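Local coordinates for protein-tyrosine-phosphatase PTP1 (Arabidopsis thaliana, PDB 6KRW) that removes phosphate from phosphotyrosine in target proteins, including the MAP kinase MPK6 and, in vitro, MPK4, and helps to restrain plant defense responses, at residues S45-L48 and L49-T52; P70-K73 and N74-V77; V271-F274 and R275-I279. All blocks are in the same frame, centred on the assembly; numbering follows the deposited sequence.

Contact 1: residues S45-L48 and L49-T52; sequences SELL and LNST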
loop_
_atom_site.group_PDB
_atom_site.type_symbol
_atom_site.label_atom_id
_atom_site.label_comp_id
_atom_site.label_asym_id
_atom_site.label_seq_id
_atom_site.Cartn_x
_atom_site.Cartn_y
_atom_site.Cartn_z
ATOM N N SER A 45 -2.165 21.310 -11.253
ATOM C CA SER A 45 -1.257 22.479 -11.132
ATOM C C SER A 45 -0.782 22.665 -9.693
ATOM O O SER A 45 0.312 23.269 -9.515
ATOM C CB SER A 45 -1.913 23.723 -11.647
ATOM O OG SER A 45 -3.073 24.022 -10.892
ATOM N N GLU A 46 -1.524 22.167 -8.707
ATOM C CA GLU A 46 -1.107 22.305 -7.295
ATOM C C GLU A 46 0.212 21.583 -7.065
ATOM O O GLU A 46 0.974 21.946 -6.145
ATOM C CB GLU A 46 -2.206 21.840 -6.356
ATOM C CG GLU A 46 -3.473 22.669 -6.463
ATOM C CD GLU A 46 -4.582 22.296 -5.515
ATOM O OE1 GLU A 46 -4.391 22.461 -4.286
ATOM O OE2 GLU A 46 -5.635 21.804 -6.004
ATOM N N LEU A 47 0.475 20.506 -7.819
ATOM C CA LEU A 47 1.719 19.727 -7.637
ATOM C C LEU A 47 2.948 20.588 -7.919
ATOM O O LEU A 47 4.012 20.299 -7.363
ATOM C CB LEU A 47 1.691 18.505 -8.573
ATOM C CG LEU A 47 0.566 17.527 -8.295
ATOM C CD1 LEU A 47 0.546 16.486 -9.388
ATOM C CD2 LEU A 47 0.715 16.878 -6.939
ATOM N N LEU A 48 2.832 21.638 -8.744
ATOM C CA LEU A 48 4.026 22.460 -9.042
ATOM C C LEU A 48 4.509 23.216 -7.790
ATOM O O LEU A 48 5.681 23.565 -7.776
ATOM C CB LEU A 48 3.686 23.488 -10.114
ATOM C CG LEU A 48 3.263 22.899 -11.447
ATOM C CD1 LEU A 48 2.873 24.025 -12.380
ATOM C CD2 LEU A 48 4.380 22.043 -12.021
ATOM N N LEU A 49 3.648 23.357 -6.797
ATOM C CA LEU A 49 4.018 24.081 -5.551
ATOM C C LEU A 49 4.191 23.132 -4.367
ATOM O O LEU A 49 4.965 23.443 -3.477
ATOM C CB LEU A 49 2.973 25.166 -5.281
ATOM C CG LEU A 49 3.058 26.366 -6.221
ATOM C CD1 LEU A 49 1.721 27.087 -6.295
ATOM C CD2 LEU A 49 4.164 27.322 -5.786
ATOM N N ASN A 50 3.479 22.008 -4.343
ATOM C CA ASN A 50 3.555 21.110 -3.163
ATOM C C ASN A 50 4.415 19.872 -3.430
ATOM O O ASN A 50 4.658 19.147 -2.461
ATOM C CB ASN A 50 2.170 20.782 -2.613
ATOM C CG ASN A 50 1.310 19.976 -3.571
ATOM O OD1 ASN A 50 1.829 19.263 -4.445
ATOM N ND2 ASN A 50 0.003 20.097 -3.423
ATOM N N SER A 51 4.884 19.670 -4.661
ATOM C CA SER A 51 5.680 18.468 -5.010
ATOM C C SER A 51 6.882 18.903 -5.835
ATOM O O SER A 51 7.163 18.352 -6.880
ATOM C CB SER A 51 4.809 17.431 -5.709
ATOM O OG SER A 51 3.664 17.128 -4.974
ATOM N N THR A 52 7.605 19.912 -5.366
ATOM C CA THR A 52 8.696 20.521 -6.155
ATOM C C THR A 52 9.816 19.519 -6.432
ATOM O O THR A 52 10.423 19.592 -7.509
ATOM C CB THR A 52 9.238 21.775 -5.458
ATOM O OG1 THR A 52 9.853 21.445 -4.219
ATOM C CG2 THR A 52 8.129 22.762 -5.186
HETATM O O HOH W 1 -2.148 22.276 -2.715
#
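Glu46, Leu47, Asn50 and Ser51 close the single turn of helix 47-50, a short peripheral helix of the tyrosine phosphatase domain. Glu46 O takes two backbone donors. Asn50 N donates to Glu46 O at 3.1 Å, in the carbonyl plane, whereas Leu49 N approaches from above that plane, 55° out of it. One residue further along, Ser51 N donates to Leu47 O, and Ser51 is where the chain leaves helical geometry.

The Asn50 amide is folded back against the helix. With CG set between its own backbone N and carbonyl carbon (chi1 65°), Asn50 OD1 comes to 3.2 Å from Leu47 CA and 3.6 Å from Leu47 CD2. Ser51 OG donates to Asn50 OD1 at 2.9 Å, which helps to fix the rotation of the amide. A water joins the other end of the amide to Glu46: it donates to Glu46 OE1 at 2.7 Å and accepts a weak bond from Asn50 ND2. The second carboxylate oxygen of Glu46 turns back along the chain to Trp43 N.

Leu47 is buried, with Phe71 against it, and its CD2 also packs on Ser51 OG at 3.6 Å.

Contact 2: residues P70-K73 and N74-V77; sequences PFDK and NRIV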
loop_
_atom_site.group_PDB
_atom_site.type_symbol
_atom_site.label_atom_id
_atom_site.label_comp_id
_atom_site.label_asym_id
_atom_site.label_seq_id
_atom_site.Cartn_x
_atom_site.Cartn_y
_atom_site.Cartn_z
ATOM N N PRO A 70 4.848 12.192 -5.105
ATOM C CA PRO A 70 4.679 12.478 -3.685
ATOM C C PRO A 70 4.818 13.983 -3.397
ATOM O O PRO A 70 5.597 14.660 -4.036
ATOM C CB PRO A 70 5.817 11.707 -3.015
ATOM C CG PRO A 70 6.930 11.793 -4.056
ATOM C CD PRO A 70 6.193 11.659 -5.394
ATOM N N PHE A 71 4.055 14.396 -2.403
ATOM C CA PHE A 71 4.220 15.757 -1.833
ATOM C C PHE A 71 5.575 15.880 -1.170
ATOM O O PHE A 71 6.081 14.937 -0.522
ATOM C CB PHE A 71 3.107 15.993 -0.821
ATOM C CG PHE A 71 1.718 15.848 -1.359
ATOM C CD1 PHE A 71 1.327 16.491 -2.530
ATOM C CD2 PHE A 71 0.761 15.114 -0.682
ATOM C CE1 PHE A 71 0.034 16.360 -3.013
ATOM C CE2 PHE A 71 -0.529 14.967 -1.165
ATOM C CZ PHE A 71 -0.890 15.590 -2.329
ATOM N N ASP A 72 6.158 17.071 -1.237
ATOM C CA ASP A 72 7.413 17.340 -0.507
ATOM C C ASP A 72 7.256 17.042 0.982
ATOM O O ASP A 72 8.228 16.555 1.596
ATOM C CB ASP A 72 7.841 18.793 -0.695
ATOM C CG ASP A 72 8.223 19.166 -2.111
ATOM O OD1 ASP A 72 8.716 18.299 -2.849
ATOM O OD2 ASP A 72 8.082 20.344 -2.495
ATOM N N LYS A 73 6.077 17.327 1.557
ATOM C CA LYS A 73 5.942 17.301 3.031
ATOM C C LYS A 73 6.124 15.884 3.594
ATOM O O LYS A 73 6.509 15.761 4.735
ATOM C CB LYS A 73 4.595 17.867 3.460
ATOM C CG LYS A 73 3.388 17.059 3.051
ATOM C CD LYS A 73 2.054 17.634 3.522
ATOM C CE LYS A 73 0.885 16.750 3.104
ATOM N NZ LYS A 73 1.006 15.387 3.678
ATOM N N ASN A 74 5.839 14.841 2.785
ATOM C CA ASN A 74 5.858 13.465 3.356
ATOM C C ASN A 74 6.494 12.489 2.381
ATOM O O ASN A 74 6.272 11.281 2.609
ATOM C CB ASN A 74 4.475 13.007 3.789
ATOM C CG ASN A 74 3.567 12.750 2.597
ATOM O OD1 ASN A 74 3.641 13.477 1.600
ATOM N ND2 ASN A 74 2.699 11.734 2.709
ATOM N N ARG A 75 7.259 12.921 1.418
ATOM C CA ARG A 75 7.948 11.992 0.505
ATOM C C ARG A 75 8.987 11.233 1.312
ATOM O O ARG A 75 9.550 11.734 2.308
ATOM C CB ARG A 75 8.584 12.714 -0.669
ATOM C CG ARG A 75 9.732 13.647 -0.324
ATOM C CD ARG A 75 10.205 14.427 -1.526
ATOM N NE ARG A 75 11.379 15.214 -1.171
ATOM C CZ ARG A 75 12.626 14.833 -1.245
ATOM N NH1 ARG A 75 12.946 13.622 -1.726
ATOM N NH2 ARG A 75 13.579 15.652 -0.819
ATOM N N ILE A 76 9.248 9.998 0.908
ATOM C CA ILE A 76 10.345 9.218 1.495
ATOM C C ILE A 76 11.661 9.640 0.855
ATOM O O ILE A 76 11.774 9.673 -0.365
ATOM C CB ILE A 76 10.104 7.706 1.293
ATOM C CG1 ILE A 76 8.740 7.280 1.832
ATOM C CG2 ILE A 76 11.240 6.899 1.909
ATOM C CD1 ILE A 76 8.528 7.505 3.330
ATOM N N VAL A 77 12.635 9.995 1.690
ATOM C CA VAL A 77 13.935 10.486 1.216
ATOM C C VAL A 77 14.977 9.380 1.383
ATOM O O VAL A 77 15.123 8.832 2.478
ATOM C CB VAL A 77 14.320 11.740 2.018
ATOM C CG1 VAL A 77 15.653 12.272 1.566
ATOM C CG2 VAL A 77 13.240 12.801 1.961
HETATM O O HOH W 2 3.144 12.272 -0.762
#
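The Asn74 side chain lies alongside those of Phe71 and Lys73 in the tight bend that leads into strand 75-77. Asn74 N gives Phe71 O a weak hydrogen bond of 3.3 Å. Its CG stands between the backbone N and carbonyl carbon (chi1 70°), which sets the amide and ring planes 27° apart. Asn74 OD1 is then at the edge of the ring, near its plane, and 3.5 Å from Phe71 CB. A water donates to Asn74 OD1 at 2.7 Å and accepts from Phe71 N at 2.8 Å. Lys73 NZ, 3.8 Å from Asn74 CG, gives Lys276 O a weak hydrogen bond.

Arg75 packs through its aliphatic part: Arg75 CB meets Pro70 CB at 3.8 Å. The extended chain carries Arg75 NE past Asp72 OD1 at 4.4 Å, too far for a salt bridge; NH2 reaches Lys87 O instead. Asp72, Arg75 and Ile76 fit the DxxRVxL-type motif of classical tyrosine phosphatases. Ile76 faces away from the bend, while Val77 CG2 lies over one face of the Arg75 guanidinium, 3.7 Å above its plane and offset toward the rim.

Around the bend, Asn74 ND2 donates to Gln277 O and Leu94 O, Asp72 holds Thr52 and Val53 at the start of helix 52-55, and Ile76 packs on strand 92-95.

Contact 3: residues V271-F274 and R275-I279; sequences VALF and RKQRI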
loop_
_atom_site.group_PDB
_atom_site.type_symbol
_atom_site.label_atom_id
_atom_site.label_comp_id
_atom_site.label_asym_id
_atom_site.label_seq_id
_atom_site.Cartn_x
_atom_site.Cartn_y
_atom_site.Cartn_z
ATOM N N VAL A 271 -10.254 8.351 3.576
ATOM C CA VAL A 271 -9.763 8.532 2.191
ATOM C C VAL A 271 -9.321 9.990 1.977
ATOM O O VAL A 271 -8.333 10.215 1.316
ATOM C CB VAL A 271 -10.802 8.046 1.169
ATOM C CG1 VAL A 271 -10.374 8.395 -0.241
ATOM C CG2 VAL A 271 -10.999 6.528 1.282
ATOM N N ALA A 272 -10.042 10.957 2.559
ATOM C CA ALA A 272 -9.617 12.362 2.402
ATOM C C ALA A 272 -8.241 12.554 3.062
ATOM O O ALA A 272 -7.408 13.276 2.509
ATOM C CB ALA A 272 -10.644 13.271 3.049
ATOM N N LEU A 273 -8.025 11.925 4.225
ATOM C CA LEU A 273 -6.702 12.016 4.889
ATOM C C LEU A 273 -5.617 11.383 4.023
ATOM O O LEU A 273 -4.549 11.931 3.828
ATOM C CB LEU A 273 -6.766 11.374 6.256
ATOM C CG LEU A 273 -5.469 11.380 7.057
ATOM C CD1 LEU A 273 -4.901 12.792 7.226
ATOM C CD2 LEU A 273 -5.719 10.773 8.431
ATOM N N PHE A 274 -5.947 10.214 3.465
ATOM C CA PHE A 274 -4.970 9.573 2.556
ATOM C C PHE A 274 -4.629 10.486 1.387
ATOM O O PHE A 274 -3.474 10.552 0.974
ATOM C CB PHE A 274 -5.527 8.255 1.996
ATOM C CG PHE A 274 -5.519 7.069 2.911
ATOM C CD1 PHE A 274 -5.138 7.141 4.241
ATOM C CD2 PHE A 274 -5.889 5.837 2.399
ATOM C CE1 PHE A 274 -5.103 5.994 5.034
ATOM C CE2 PHE A 274 -5.899 4.718 3.218
ATOM C CZ PHE A 274 -5.469 4.779 4.510
ATOM N N ARG A 275 -5.638 11.168 0.850
ATOM C CA ARG A 275 -5.414 12.083 -0.296
ATOM C C ARG A 275 -4.562 13.308 0.103
ATOM O O ARG A 275 -3.837 13.791 -0.730
ATOM C CB ARG A 275 -6.746 12.438 -0.948
ATOM C CG ARG A 275 -7.337 11.285 -1.738
ATOM C CD ARG A 275 -8.737 11.597 -2.171
ATOM N NE ARG A 275 -9.192 10.573 -3.094
ATOM C CZ ARG A 275 -10.153 10.725 -3.974
ATOM N NH1 ARG A 275 -10.771 11.879 -4.129
ATOM N NH2 ARG A 275 -10.512 9.731 -4.769
ATOM N N LYS A 276 -4.597 13.696 1.379
ATOM C CA LYS A 276 -3.695 14.765 1.871
ATOM C C LYS A 276 -2.274 14.233 1.978
ATOM O O LYS A 276 -1.321 15.019 2.078
ATOM C CB LYS A 276 -4.213 15.299 3.205
ATOM C CG LYS A 276 -5.499 16.104 3.110
ATOM C CD LYS A 276 -5.715 17.070 4.244
ATOM C CE LYS A 276 -5.469 16.496 5.628
ATOM N NZ LYS A 276 -6.250 17.231 6.661
ATOM N N GLN A 277 -2.110 12.888 1.886
ATOM C CA GLN A 277 -0.783 12.249 1.991
ATOM C C GLN A 277 -0.269 11.692 0.652
ATOM O O GLN A 277 0.940 11.538 0.534
ATOM C CB GLN A 277 -0.807 11.168 3.081
ATOM C CG GLN A 277 -1.128 11.783 4.456
ATOM C CD GLN A 277 -1.168 10.806 5.605
ATOM O OE1 GLN A 277 -0.806 9.650 5.468
ATOM N NE2 GLN A 277 -1.504 11.257 6.796
ATOM N N ARG A 278 -1.153 11.460 -0.303
ATOM C CA ARG A 278 -0.700 11.071 -1.661
ATOM C C ARG A 278 -1.874 11.361 -2.594
ATOM O O ARG A 278 -2.990 10.872 -2.348
ATOM C CB ARG A 278 -0.233 9.605 -1.752
ATOM C CG ARG A 278 0.429 9.285 -3.078
ATOM C CD ARG A 278 1.030 7.870 -2.974
ATOM N NE ARG A 278 1.562 7.319 -4.226
ATOM C CZ ARG A 278 2.723 7.608 -4.778
ATOM N NH1 ARG A 278 3.554 8.479 -4.213
ATOM N NH2 ARG A 278 3.099 7.024 -5.911
ATOM N N ILE A 279 -1.618 12.141 -3.627
ATOM C CA ILE A 279 -2.702 12.605 -4.518
ATOM C C ILE A 279 -3.465 11.406 -5.089
ATOM O O ILE A 279 -2.818 10.435 -5.579
ATOM C CB ILE A 279 -2.164 13.533 -5.618
ATOM C CG1 ILE A 279 -3.324 14.183 -6.372
ATOM C CG2 ILE A 279 -1.169 12.816 -6.516
ATOM C CD1 ILE A 279 -2.940 15.318 -7.269
#
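Arg275 lies beside Val271 one turn earlier, both side chains pointing the same way. Val271 places CG1 anti to its backbone N (chi1 173°), and this methyl meets the extended arginine chain 3.8 Å from Arg275 NE. Nearer the backbone, Arg275 CG passes 3.4 Å from Val271 O, the carbonyl that accepts Arg275 N. Beyond the methyl, the guanidinium uses NE for Met281 O, NH2 for Val282 O and NH1 for Gln38 OE1. A leucine in place of Arg275 would probably leave these three acceptors without their donor.

This is the last turn of helix 267-277, which the phosphatase fold follows with the loop carrying Gln283, a probable substrate-binding residue. Leu273 CD1 lies 3.8 Å from Gln277 NE2 and 4.1 Å from Lys276 CE. Gln277 stays extended, and its OE1 accepts from Lys96 N.

Phe274 has CG beside its backbone N (chi1 -77°), and its ring packs on Cys248, Ala249 and Asn252 of helix 242-259 and Ile95 of strand 92-95. Phe274 O receives both Gln277 N, from above its plane, and Arg278 N at 2.8 Å. Arg278 has left helical geometry: NH1 bonds to Ser93 OG, while NE and NH2 reach Gly240 O and Ala239 O in the phosphate-binding loop.

Contact 1 is the most peripheral of the three: its centre lies about 23 Å from the centre of the chain, and half of its residues are exposed. The centres of contacts 2 and 3 lie deeper, about 15 and 13 Å from the same point. Two are helical, a lone turn at 45-52 and the end of a longer helix at 271-279, whereas contact 2 is a loop entering a strand. That loop bonds to both: Asp72 N pairs with Asn50 O, and on the other side Phe71 CE2 packs on Lys276 O. Contacts 1 and 2 each use an asparagine amide and a water, but contact 3 relies on aliphatic packing and arginines bonded to backbone carbonyls and polar side chains. Contact 1 meets contact 3 through Leu47 and Ile279.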